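Local coordinates for protein (sliding clamp) (Enterobacteria phage RB69, PDB 1B77) that probably encircles DNA as a ring of three subunits and tethers the replicative DNA polymerase to its template for processive synthesis, at residues N80-I83 with S88-Y91; I10-A15 with F60-S65; I21-S24 with F28-T31; T37-A42 with V101-P106; A15-G20 with N186-P191. One frame throughout, in Å; residues are numbered along the deposited sequence.

Interaction 1. Residues N80-I83 with S88-Y91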
# COMPACT_ATOMS: atom_id res chain seq x y z
N ASN A 80 -16.80 -12.40 28.93
CA ASN A 80 -16.01 -12.01 27.76
C ASN A 80 -14.79 -12.90 27.62
O ASN A 80 -14.57 -13.78 28.45
CB ASN A 80 -15.58 -10.55 27.88
CG ASN A 80 -16.72 -9.59 27.64
OD1 ASN A 80 -16.65 -8.43 28.04
ND2 ASN A 80 -17.77 -10.05 26.97
N ILE A 81 -14.00 -12.66 26.59
CA ILE A 81 -12.81 -13.46 26.34
C ILE A 81 -11.55 -12.87 26.93
O ILE A 81 -11.32 -11.66 26.82
CB ILE A 81 -12.56 -13.62 24.84
CG1 ILE A 81 -13.79 -14.23 24.17
CG2 ILE A 81 -11.32 -14.47 24.62
CD1 ILE A 81 -13.75 -14.09 22.67
N LYS A 82 -10.73 -13.73 27.52
CA LYS A 82 -9.46 -13.31 28.09
C LYS A 82 -8.29 -13.95 27.34
O LYS A 82 -8.28 -15.15 27.08
CB LYS A 82 -9.36 -13.70 29.57
CG LYS A 82 -7.98 -13.42 30.15
CD LYS A 82 -7.83 -13.86 31.60
CE LYS A 82 -6.38 -13.68 32.07
NZ LYS A 82 -6.23 -13.90 33.55
N ILE A 83 -7.30 -13.13 26.99
CA ILE A 83 -6.12 -13.60 26.28
C ILE A 83 -4.93 -13.35 27.20
O ILE A 83 -4.48 -12.21 27.36
CB ILE A 83 -5.93 -12.84 24.96
CG1 ILE A 83 -7.20 -12.94 24.12
CG2 ILE A 83 -4.74 -13.42 24.20
CD1 ILE A 83 -7.23 -12.01 22.92
N SER A 88 1.09 -9.41 30.11
CA SER A 88 -0.11 -8.63 29.85
C SER A 88 -1.32 -9.50 29.61
O SER A 88 -1.21 -10.72 29.49
CB SER A 88 0.12 -7.72 28.65
OG SER A 88 0.53 -8.48 27.53
N THR A 89 -2.47 -8.85 29.53
CA THR A 89 -3.74 -9.53 29.30
C THR A 89 -4.58 -8.69 28.32
O THR A 89 -4.62 -7.46 28.40
CB THR A 89 -4.52 -9.69 30.63
OG1 THR A 89 -3.71 -10.40 31.57
CG2 THR A 89 -5.82 -10.45 30.42
N VAL A 90 -5.24 -9.36 27.39
CA VAL A 90 -6.09 -8.68 26.44
C VAL A 90 -7.50 -9.23 26.59
O VAL A 90 -7.70 -10.45 26.56
CB VAL A 90 -5.65 -8.91 24.97
CG1 VAL A 90 -6.67 -8.28 24.01
CG2 VAL A 90 -4.26 -8.33 24.73
N TYR A 91 -8.47 -8.35 26.77
CA TYR A 91 -9.85 -8.79 26.89
C TYR A 91 -10.56 -8.46 25.58
O TYR A 91 -10.35 -7.39 25.02
CB TYR A 91 -10.55 -8.09 28.06
CG TYR A 91 -9.89 -8.35 29.39
CD1 TYR A 91 -10.03 -9.58 30.04
CD2 TYR A 91 -9.10 -7.38 29.99
CE1 TYR A 91 -9.40 -9.83 31.26
CE2 TYR A 91 -8.47 -7.61 31.21
CZ TYR A 91 -8.62 -8.83 31.84
OH TYR A 91 -7.99 -9.05 33.04

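Interaction 2. Residues I10-A15 with F60-S65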
# COMPACT_ATOMS: atom_id res chain seq x y z
N ILE A 10 -6.79 -20.32 8.71
CA ILE A 10 -8.06 -20.79 8.17
C ILE A 10 -9.20 -19.93 8.69
O ILE A 10 -10.16 -19.66 7.96
CB ILE A 10 -8.31 -22.27 8.51
CG1 ILE A 10 -7.21 -23.14 7.87
CG2 ILE A 10 -9.67 -22.70 7.97
CD1 ILE A 10 -7.27 -24.64 8.23
N LEU A 11 -9.09 -19.49 9.94
CA LEU A 11 -10.13 -18.64 10.52
C LEU A 11 -10.19 -17.31 9.78
O LEU A 11 -11.25 -16.68 9.70
CB LEU A 11 -9.86 -18.40 12.01
CG LEU A 11 -10.30 -19.55 12.91
CD1 LEU A 11 -9.81 -19.34 14.33
CD2 LEU A 11 -11.84 -19.65 12.85
N LYS A 12 -9.05 -16.87 9.26
CA LYS A 12 -8.99 -15.62 8.52
C LYS A 12 -9.73 -15.78 7.19
O LYS A 12 -10.36 -14.84 6.71
CB LYS A 12 -7.53 -15.21 8.29
CG LYS A 12 -7.35 -13.70 8.14
CD LYS A 12 -5.89 -13.28 7.98
CE LYS A 12 -5.76 -11.74 7.91
NZ LYS A 12 -6.14 -11.04 9.20
N ASN A 13 -9.66 -16.97 6.58
CA ASN A 13 -10.38 -17.20 5.33
C ASN A 13 -11.88 -17.20 5.64
O ASN A 13 -12.68 -16.67 4.86
CB ASN A 13 -9.98 -18.54 4.70
CG ASN A 13 -10.86 -18.93 3.51
OD1 ASN A 13 -11.68 -19.85 3.61
ND2 ASN A 13 -10.70 -18.24 2.39
N PHE A 14 -12.26 -17.77 6.78
CA PHE A 14 -13.66 -17.82 7.20
C PHE A 14 -14.23 -16.40 7.43
O PHE A 14 -15.36 -16.12 7.04
CB PHE A 14 -13.80 -18.65 8.49
CG PHE A 14 -13.79 -20.15 8.27
CD1 PHE A 14 -13.08 -20.73 7.21
CD2 PHE A 14 -14.48 -21.00 9.14
CE1 PHE A 14 -13.06 -22.12 7.04
CE2 PHE A 14 -14.46 -22.39 8.98
CZ PHE A 14 -13.75 -22.95 7.92
N ALA A 15 -13.44 -15.52 8.05
CA ALA A 15 -13.90 -14.16 8.31
C ALA A 15 -14.24 -13.41 7.03
O ALA A 15 -15.00 -12.44 7.05
CB ALA A 15 -12.83 -13.38 9.09
N PHE A 60 -10.25 -9.84 15.89
CA PHE A 60 -9.86 -10.72 16.99
C PHE A 60 -8.56 -11.41 16.58
O PHE A 60 -7.57 -11.38 17.32
CB PHE A 60 -10.95 -11.77 17.23
CG PHE A 60 -10.56 -12.84 18.21
CD1 PHE A 60 -10.43 -12.56 19.56
CD2 PHE A 60 -10.34 -14.14 17.78
CE1 PHE A 60 -10.09 -13.56 20.48
CE2 PHE A 60 -9.99 -15.15 18.68
CZ PHE A 60 -9.87 -14.85 20.03
N LEU A 61 -8.57 -12.05 15.41
CA LEU A 61 -7.38 -12.74 14.91
C LEU A 61 -6.17 -11.80 14.83
O LEU A 61 -5.07 -12.19 15.23
CB LEU A 61 -7.66 -13.33 13.53
CG LEU A 61 -8.79 -14.38 13.52
CD1 LEU A 61 -9.11 -14.78 12.08
CD2 LEU A 61 -8.36 -15.59 14.35
N SER A 62 -6.37 -10.59 14.34
CA SER A 62 -5.28 -9.62 14.25
C SER A 62 -4.69 -9.36 15.63
O SER A 62 -3.48 -9.23 15.80
CB SER A 62 -5.76 -8.31 13.64
OG SER A 62 -6.17 -8.51 12.30
N ILE A 63 -5.56 -9.28 16.63
CA ILE A 63 -5.10 -9.05 18.00
C ILE A 63 -4.20 -10.19 18.49
O ILE A 63 -3.28 -9.96 19.28
CB ILE A 63 -6.32 -8.86 18.94
CG1 ILE A 63 -6.60 -7.37 19.10
CG2 ILE A 63 -6.09 -9.54 20.28
CD1 ILE A 63 -5.46 -6.61 19.73
N LEU A 64 -4.45 -11.41 18.03
CA LEU A 64 -3.64 -12.55 18.45
C LEU A 64 -2.23 -12.43 17.90
O LEU A 64 -1.29 -13.00 18.45
CB LEU A 64 -4.27 -13.87 18.00
CG LEU A 64 -5.63 -14.23 18.61
CD1 LEU A 64 -6.14 -15.54 18.01
CD2 LEU A 64 -5.50 -14.35 20.13
N SER A 65 -2.07 -11.69 16.82
CA SER A 65 -0.75 -11.54 16.21
C SER A 65 0.16 -10.67 17.08
O SER A 65 1.37 -10.68 16.91
CB SER A 65 -0.87 -10.91 14.82
OG SER A 65 -1.17 -9.53 14.91

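Interaction 3. Residues I21-S24 with F28-T31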
# COMPACT_ATOMS: atom_id res chain seq x y z
N ILE A 21 -18.47 -15.23 13.87
CA ILE A 21 -18.49 -16.68 13.92
C ILE A 21 -18.85 -17.23 15.30
O ILE A 21 -18.74 -16.54 16.31
CB ILE A 21 -17.12 -17.26 13.50
CG1 ILE A 21 -17.23 -18.77 13.26
CG2 ILE A 21 -16.09 -16.98 14.57
CD1 ILE A 21 -16.00 -19.35 12.62
N LEU A 22 -19.32 -18.47 15.32
CA LEU A 22 -19.62 -19.11 16.59
C LEU A 22 -18.63 -20.27 16.70
O LEU A 22 -18.62 -21.16 15.85
CB LEU A 22 -21.06 -19.65 16.62
CG LEU A 22 -21.40 -20.49 17.86
CD1 LEU A 22 -21.30 -19.63 19.13
CD2 LEU A 22 -22.80 -21.08 17.72
N LEU A 23 -17.78 -20.24 17.72
CA LEU A 23 -16.83 -21.32 17.93
C LEU A 23 -17.45 -22.27 18.94
O LEU A 23 -18.00 -21.83 19.95
CB LEU A 23 -15.50 -20.78 18.47
CG LEU A 23 -14.71 -19.83 17.58
CD1 LEU A 23 -13.52 -19.29 18.36
CD2 LEU A 23 -14.26 -20.55 16.32
N SER A 24 -17.37 -23.57 18.65
CA SER A 24 -17.93 -24.60 19.53
C SER A 24 -16.83 -25.56 19.96
O SER A 24 -15.89 -25.84 19.21
CB SER A 24 -19.02 -25.40 18.80
OG SER A 24 -20.10 -24.56 18.41
N PHE A 28 -13.27 -28.72 15.56
CA PHE A 28 -13.99 -28.43 14.34
C PHE A 28 -14.54 -27.00 14.27
O PHE A 28 -15.06 -26.46 15.25
CB PHE A 28 -15.12 -29.45 14.21
CG PHE A 28 -15.99 -29.26 13.01
CD1 PHE A 28 -15.54 -29.61 11.74
CD2 PHE A 28 -17.28 -28.75 13.15
CE1 PHE A 28 -16.36 -29.47 10.63
CE2 PHE A 28 -18.11 -28.60 12.04
CZ PHE A 28 -17.65 -28.96 10.78
N ILE A 29 -14.42 -26.39 13.10
CA ILE A 29 -14.92 -25.04 12.88
C ILE A 29 -15.72 -24.97 11.59
O ILE A 29 -15.46 -25.71 10.63
CB ILE A 29 -13.77 -24.01 12.82
CG1 ILE A 29 -12.78 -24.41 11.73
CG2 ILE A 29 -13.08 -23.91 14.17
CD1 ILE A 29 -11.71 -23.38 11.47
N MET A 30 -16.71 -24.09 11.57
CA MET A 30 -17.54 -23.90 10.40
C MET A 30 -18.17 -22.51 10.42
O MET A 30 -18.28 -21.88 11.47
CB MET A 30 -18.63 -24.97 10.31
CG MET A 30 -19.63 -24.96 11.47
SD MET A 30 -20.97 -26.16 11.20
CE MET A 30 -21.76 -26.17 12.82
N THR A 31 -18.59 -22.06 9.25
CA THR A 31 -19.23 -20.76 9.14
C THR A 31 -20.09 -20.76 7.89
O THR A 31 -19.96 -21.64 7.03
CB THR A 31 -18.18 -19.63 9.03
OG1 THR A 31 -18.84 -18.36 9.09
CG2 THR A 31 -17.42 -19.74 7.71
O HOH W 1 -16.97 -22.59 14.09
O HOH W 2 -20.17 -20.17 13.01
O HOH W 3 -16.46 -24.34 16.21
O HOH W 4 -15.58 -27.84 17.30

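Interaction 4. Residues T37-A42 with V101-P106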
# COMPACT_ATOMS: atom_id res chain seq x y z
N THR A 37 -25.11 -18.12 0.73
CA THR A 37 -24.50 -18.64 -0.50
C THR A 37 -23.24 -19.49 -0.31
O THR A 37 -23.02 -20.45 -1.05
CB THR A 37 -24.14 -17.50 -1.45
OG1 THR A 37 -23.14 -16.68 -0.84
CG2 THR A 37 -25.37 -16.67 -1.76
N THR A 38 -22.42 -19.15 0.68
CA THR A 38 -21.18 -19.88 0.91
C THR A 38 -21.03 -20.50 2.30
O THR A 38 -21.24 -19.84 3.32
CB THR A 38 -19.96 -18.96 0.64
OG1 THR A 38 -19.93 -18.60 -0.75
CG2 THR A 38 -18.65 -19.68 0.98
N TYR A 39 -20.64 -21.77 2.34
CA TYR A 39 -20.43 -22.50 3.60
C TYR A 39 -18.98 -23.00 3.65
O TYR A 39 -18.41 -23.36 2.63
CB TYR A 39 -21.37 -23.71 3.68
CG TYR A 39 -21.07 -24.68 4.82
CD1 TYR A 39 -21.59 -24.49 6.10
CD2 TYR A 39 -20.29 -25.82 4.59
CE1 TYR A 39 -21.34 -25.40 7.13
CE2 TYR A 39 -20.04 -26.75 5.61
CZ TYR A 39 -20.56 -26.53 6.88
OH TYR A 39 -20.32 -27.44 7.88
N ALA A 40 -18.40 -23.02 4.85
CA ALA A 40 -17.03 -23.50 5.02
C ALA A 40 -16.89 -24.27 6.33
O ALA A 40 -17.52 -23.94 7.34
CB ALA A 40 -16.05 -22.34 4.98
N GLU A 41 -16.04 -25.29 6.30
CA GLU A 41 -15.79 -26.11 7.48
C GLU A 41 -14.41 -26.71 7.41
O GLU A 41 -13.84 -26.90 6.32
CB GLU A 41 -16.83 -27.23 7.59
CG GLU A 41 -16.81 -28.22 6.44
CD GLU A 41 -17.60 -29.49 6.74
OE1 GLU A 41 -18.75 -29.39 7.22
OE2 GLU A 41 -17.07 -30.59 6.49
N ALA A 42 -13.86 -27.04 8.57
CA ALA A 42 -12.53 -27.62 8.62
C ALA A 42 -12.21 -28.23 9.97
O ALA A 42 -12.69 -27.77 11.01
CB ALA A 42 -11.50 -26.55 8.30
N VAL A 101 -24.63 -14.47 12.29
CA VAL A 101 -25.33 -15.55 11.61
C VAL A 101 -24.39 -16.75 11.59
O VAL A 101 -23.21 -16.61 11.29
CB VAL A 101 -25.69 -15.16 10.16
CG1 VAL A 101 -26.27 -16.36 9.42
CG2 VAL A 101 -26.70 -14.04 10.19
N PHE A 102 -24.91 -17.93 11.93
CA PHE A 102 -24.07 -19.12 11.98
C PHE A 102 -24.84 -20.41 11.71
O PHE A 102 -26.05 -20.48 11.91
CB PHE A 102 -23.42 -19.20 13.36
CG PHE A 102 -24.41 -19.37 14.50
CD1 PHE A 102 -24.85 -20.64 14.88
CD2 PHE A 102 -24.92 -18.26 15.17
CE1 PHE A 102 -25.78 -20.80 15.91
CE2 PHE A 102 -25.84 -18.41 16.20
CZ PHE A 102 -26.27 -19.68 16.57
N PRO A 103 -24.13 -21.45 11.24
CA PRO A 103 -24.71 -22.76 10.94
C PRO A 103 -25.04 -23.46 12.27
O PRO A 103 -24.18 -23.54 13.15
CB PRO A 103 -23.58 -23.48 10.20
CG PRO A 103 -22.76 -22.36 9.64
CD PRO A 103 -22.74 -21.39 10.78
N ASN A 104 -26.26 -23.97 12.42
CA ASN A 104 -26.62 -24.66 13.67
C ASN A 104 -26.12 -26.10 13.64
O ASN A 104 -26.04 -26.76 14.68
CB ASN A 104 -28.14 -24.64 13.90
CG ASN A 104 -28.92 -25.45 12.86
OD1 ASN A 104 -30.13 -25.65 13.00
ND2 ASN A 104 -28.23 -25.91 11.83
N LYS A 105 -25.77 -26.57 12.45
CA LYS A 105 -25.27 -27.92 12.26
C LYS A 105 -24.50 -27.97 10.94
O LYS A 105 -24.83 -27.27 9.99
CB LYS A 105 -26.44 -28.91 12.22
CG LYS A 105 -27.40 -28.71 11.06
CD LYS A 105 -28.70 -29.50 11.24
CE LYS A 105 -29.56 -28.92 12.37
NZ LYS A 105 -30.89 -29.59 12.50
N PRO A 106 -23.45 -28.80 10.88
CA PRO A 106 -22.66 -28.91 9.64
C PRO A 106 -23.49 -29.34 8.44
O PRO A 106 -24.56 -29.94 8.60
CB PRO A 106 -21.60 -29.93 10.01
CG PRO A 106 -22.29 -30.77 11.05
CD PRO A 106 -22.95 -29.73 11.90

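Interaction 5. Residues A15-G20 with N186-P191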
# COMPACT_ATOMS: atom_id res chain seq x y z
N ALA A 15 -13.44 -15.52 8.05
CA ALA A 15 -13.90 -14.16 8.31
C ALA A 15 -14.24 -13.41 7.03
O ALA A 15 -15.00 -12.44 7.05
CB ALA A 15 -12.83 -13.38 9.09
N SER A 16 -13.67 -13.84 5.90
CA SER A 16 -13.97 -13.18 4.65
C SER A 16 -15.32 -13.69 4.14
O SER A 16 -15.94 -13.10 3.26
CB SER A 16 -12.88 -13.46 3.62
OG SER A 16 -12.96 -14.80 3.16
N ILE A 17 -15.79 -14.81 4.70
CA ILE A 17 -17.08 -15.36 4.31
C ILE A 17 -18.18 -14.76 5.18
O ILE A 17 -19.27 -14.46 4.69
CB ILE A 17 -17.11 -16.89 4.44
CG1 ILE A 17 -16.10 -17.51 3.47
CG2 ILE A 17 -18.53 -17.41 4.16
CD1 ILE A 17 -16.04 -19.01 3.51
N ASN A 18 -17.89 -14.61 6.46
CA ASN A 18 -18.82 -14.04 7.45
C ASN A 18 -17.89 -13.36 8.46
O ASN A 18 -17.02 -14.00 9.04
CB ASN A 18 -19.62 -15.16 8.14
CG ASN A 18 -20.75 -14.63 9.04
OD1 ASN A 18 -20.62 -13.57 9.66
ND2 ASN A 18 -21.84 -15.38 9.13
N SER A 19 -18.07 -12.06 8.67
CA SER A 19 -17.23 -11.32 9.60
C SER A 19 -17.32 -11.81 11.05
O SER A 19 -16.46 -11.49 11.88
CB SER A 19 -17.57 -9.82 9.54
OG SER A 19 -18.95 -9.62 9.79
N GLY A 20 -18.36 -12.59 11.35
CA GLY A 20 -18.51 -13.10 12.69
C GLY A 20 -18.53 -14.61 12.69
O GLY A 20 -18.58 -15.23 11.63
N ASN A 186 -18.94 -15.60 -4.55
CA ASN A 186 -19.01 -16.60 -3.49
C ASN A 186 -17.80 -17.53 -3.46
O ASN A 186 -17.73 -18.42 -2.61
CB ASN A 186 -20.28 -17.44 -3.66
CG ASN A 186 -21.52 -16.59 -3.76
OD1 ASN A 186 -21.75 -15.72 -2.93
ND2 ASN A 186 -22.34 -16.85 -4.78
N MET A 187 -16.86 -17.31 -4.38
CA MET A 187 -15.66 -18.15 -4.45
C MET A 187 -14.55 -17.70 -3.50
O MET A 187 -13.44 -17.41 -3.94
CB MET A 187 -15.12 -18.17 -5.89
CG MET A 187 -16.03 -18.86 -6.88
SD MET A 187 -16.16 -20.64 -6.62
CE MET A 187 -14.59 -21.18 -7.32
N LYS A 188 -14.87 -17.64 -2.21
CA LYS A 188 -13.92 -17.22 -1.18
C LYS A 188 -13.03 -18.41 -0.80
O LYS A 188 -12.80 -18.67 0.38
CB LYS A 188 -14.68 -16.74 0.07
CG LYS A 188 -15.80 -15.75 -0.20
CD LYS A 188 -15.29 -14.37 -0.55
CE LYS A 188 -16.44 -13.44 -0.91
NZ LYS A 188 -17.45 -13.33 0.18
N ILE A 189 -12.56 -19.13 -1.81
CA ILE A 189 -11.71 -20.30 -1.61
C ILE A 189 -10.24 -19.93 -1.45
O ILE A 189 -9.67 -19.30 -2.33
CB ILE A 189 -11.84 -21.26 -2.82
CG1 ILE A 189 -13.24 -21.87 -2.85
CG2 ILE A 189 -10.79 -22.34 -2.74
CD1 ILE A 189 -14.31 -20.90 -3.25
N GLN A 190 -9.62 -20.34 -0.35
CA GLN A 190 -8.20 -20.04 -0.15
C GLN A 190 -7.35 -20.85 -1.14
O GLN A 190 -7.79 -21.88 -1.63
CB GLN A 190 -7.78 -20.36 1.30
CG GLN A 190 -7.82 -21.84 1.67
CD GLN A 190 -7.23 -22.11 3.05
OE1 GLN A 190 -6.95 -23.26 3.40
NE2 GLN A 190 -7.04 -21.07 3.83
N PRO A 191 -6.13 -20.40 -1.45
CA PRO A 191 -5.29 -21.14 -2.40
C PRO A 191 -5.04 -22.62 -2.06
O PRO A 191 -4.87 -22.98 -0.91
CB PRO A 191 -4.00 -20.33 -2.43
CG PRO A 191 -3.99 -19.63 -1.11
CD PRO A 191 -5.42 -19.20 -0.97

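Interaction 1. Residues N80-I83 with S88-Y91
K82 and Y91 face each other as a non-hydrogen-bonded antiparallel pair, CA to CA 4.7 Å, and both side chains rise from the same face of the sheet. K82 keeps CG anti to its backbone N (chi1 174°) and stays extended to the amine, a straight rod that runs beside the tyrosine and points the same way; its CG comes within 4.0 Å of Y91 CE1. T89, on that face too, turns CG2 anti to the backbone N. This methyl lies 3.5 Å above the Y91 ring plane, near the rim, and touches the lysine chain from the same side as the ring, crossing it obliquely, with T89 CG2 3.7 Å from K82 CE. The aliphatic part of K82 thus runs along a surface made by a methyl and the rim of an aromatic ring.

The two strands form the hairpin 81-84/88-92. Its second strand pairs in turn with a strand of the second subunit, where S88 OG bonds to Q125 OE1 of that subunit, and the sheet continues across the ring interface.

I83 and V90, the hydrogen-bonded pair, turn their side chains to the opposite face. I83 N meets V90 O at 2.7 Å in the carbonyl plane, and V90 N returns a bond of 2.9 Å to I83 O. With CG1 beside the backbone N (chi1 -55°), I83 passes over V90 O and sets CD1 3.9 Å from V90 CG1. F60, I63 and L64 of helix 57-64 pack against I83 here. Next to this pair, Y91 CA makes a CA-H...O contact of 3.2 Å with I81 O.

Interaction 2. Residues I10-A15 with F60-S65
L11 meets L61 at about a right angle, side chain across side chain, between two helices that run antiparallel at 153°. The segment axes stay 10.8 Å apart, a wide spacing bridged largely by the leucine of helix 57-64. L11 CB lies 3.7 Å from L61 CD1, and L11 CD1 lies 4.0 Å from L61 CD2, so L11 CB is met by both methyls of L61, and L11 CD1 by CD2. L61 carries CG beside its backbone N (chi1 -61°) and continues extended, which drives CD1 past the L11 side chain onto the main chain behind it, 3.6 Å from L11 C.

At K12 the same methyl touches backbone and side chain: L61 CD1 is 3.5 Å from K12 N and 4.1 Å from K12 CB. The lysine then spans the gap alongside the leucines, straight until its last bond, where a bend (chi4 66°) leaves NZ 4.0 Å from S62 OG, too far for a bond. N58 is the polar partner on this side, receiving a weak bond from K12 NZ through OD1 and a bond from S62 OG through its carbonyl O. N13 points off the far side of the helix, where OD1 pairs with Y216 OH. F14 likewise turns from helix 57-64, and packs on I29 and T31 of the neighbouring sheet.

A buried leucine pair with an exposed lysine beside it is consistent with two antiparallel helices that, as in other DNA sliding rings, line the channel with the sheets outside them.

Interaction 3. Residues I21-S24 with F28-T31
I21 sends CG1 anti to its backbone N (chi1 -167°) and continues extended, carrying CD1 across to the neighbouring strand, 3.6 Å from M30 O. I29 swings CG1 into the crowded position between N and carbonyl carbon (chi1 56°), which turns CG2 toward L23; L23 CD2 and I29 CG2 meet at 4.2 Å, the two side chains lying side by side. F14 of helix 5-15 packs against both I21 and I29.

The strands are antiparallel, yet their axes are 7.1 Å apart and no direct backbone bond joins them. A file of waters fills the seam between two separately paired sheets, strand 21-23 bonding to 52-54 and strand 28-32 to 38-44. Two waters stand in for the bonds of an antiparallel pair: one links L22 O (2.8 Å) with M30 N (2.9 Å), the other L22 N with M30 O. Toward the turn a third water bridges S24 N and F28 O, 2.7 Å from each. A fourth lies within hydrogen-bonding distance of both carbonyl oxygens, S24 O and F28 O.

Interaction 4. Residues T37-A42 with V101-P106
The Y39 ring meets P103 and E41 at its edge: P103 CG approaches near the ring plane, 4.2 Å from Y39 CE1, and E41 OE1 lies in that plane beside the hydroxyl. P106 comes obliquely, its side chain alongside the tyrosine and pointing the same way. Y39 and E41 belong to strand 38-44 of the six-stranded sheet; the two prolines sit in the long irregular connection between strands 88-92 and 114-118, probably the link between the two halves of the subunit as in PCNA-type rings.

With CG anti to the backbone N (chi1 169°), Y39 reaches from the strand to both prolines, P103 at the ring edge and P106 at the hydroxyl, and M30 of strand 28-32 packs against it as well. Its hydroxyl is gripped twice. Y39 OH donates to E41 OE1 at 2.6 Å, using the carboxylate lone pair that faces away from the other oxygen, and it also bonds to the backbone N of I107. This pair of bonds would fix the direction of the hydroxyl and hold the carboxylate next to it. P106 packs closely on the hydroxyl, with P106 CA 3.3 Å and P106 CB 3.5 Å from Y39 OH. On the carboxylate side, E41 OE1 lies 4.0 Å from P106 CB.

Interaction 5. Residues A15-G20 with N186-P191
K188 sets its CB against both S16 and I17, 3.8 Å from I17 CG1 and 4.0 Å from S16 OG. Its CG keeps to the isoleucine, 4.1 Å from I17 CG1, as the two side chains slide past each other in opposite directions. A bend at chi2 (-74°) then folds the chain back toward the S16 backbone, where CD lies 4.1 Å from S16 O. A second bend at chi4 (58°) brings K188 NZ to 3.4 Å from the same S16 O, a weak hydrogen bond. The lysine thus packs its first methylenes on I17 and turns its end to the S16 carbonyl.

S16 OG bonds to N13 O, and N13 ND2 in turn bonds to K188 O, tying the last helix turn to the opposing segment. Beyond I17, which packs on T38 and A40, N18 OD1 accepts from G20 N at 3.0 Å to close an Asx turn. K188 and M187 are each the centre of an inverse gamma turn. Here the connection after helix 5-15 of the first half meets the one between strands 178-183 and 194-201 of the second, a seam between the paired halves of a two-domain DNA sliding-ring subunit.

From the N terminus, helix 5-15 enters interaction 2, whose loop closes at 60-65. Interaction 3 lies nested inside that loop. Interaction 4 opens at 37-42, within it, and closes at 101-106, beyond it, so interactions 2 and 4 cross. Interaction 1, a short hairpin contact, is nested inside the loop of interaction 4 and touches interaction 2 through helix 57-64. Interaction 5 starts at A15, shared with interaction 2, and closes at 186-191; it crosses interaction 2 and encloses interactions 1, 3 and 4. Interactions 3 and 4 meet through neighbouring strands 28-32 and 38-44. Interaction 5 ties the first half to the second, while interaction 1 lies at the subunit interface.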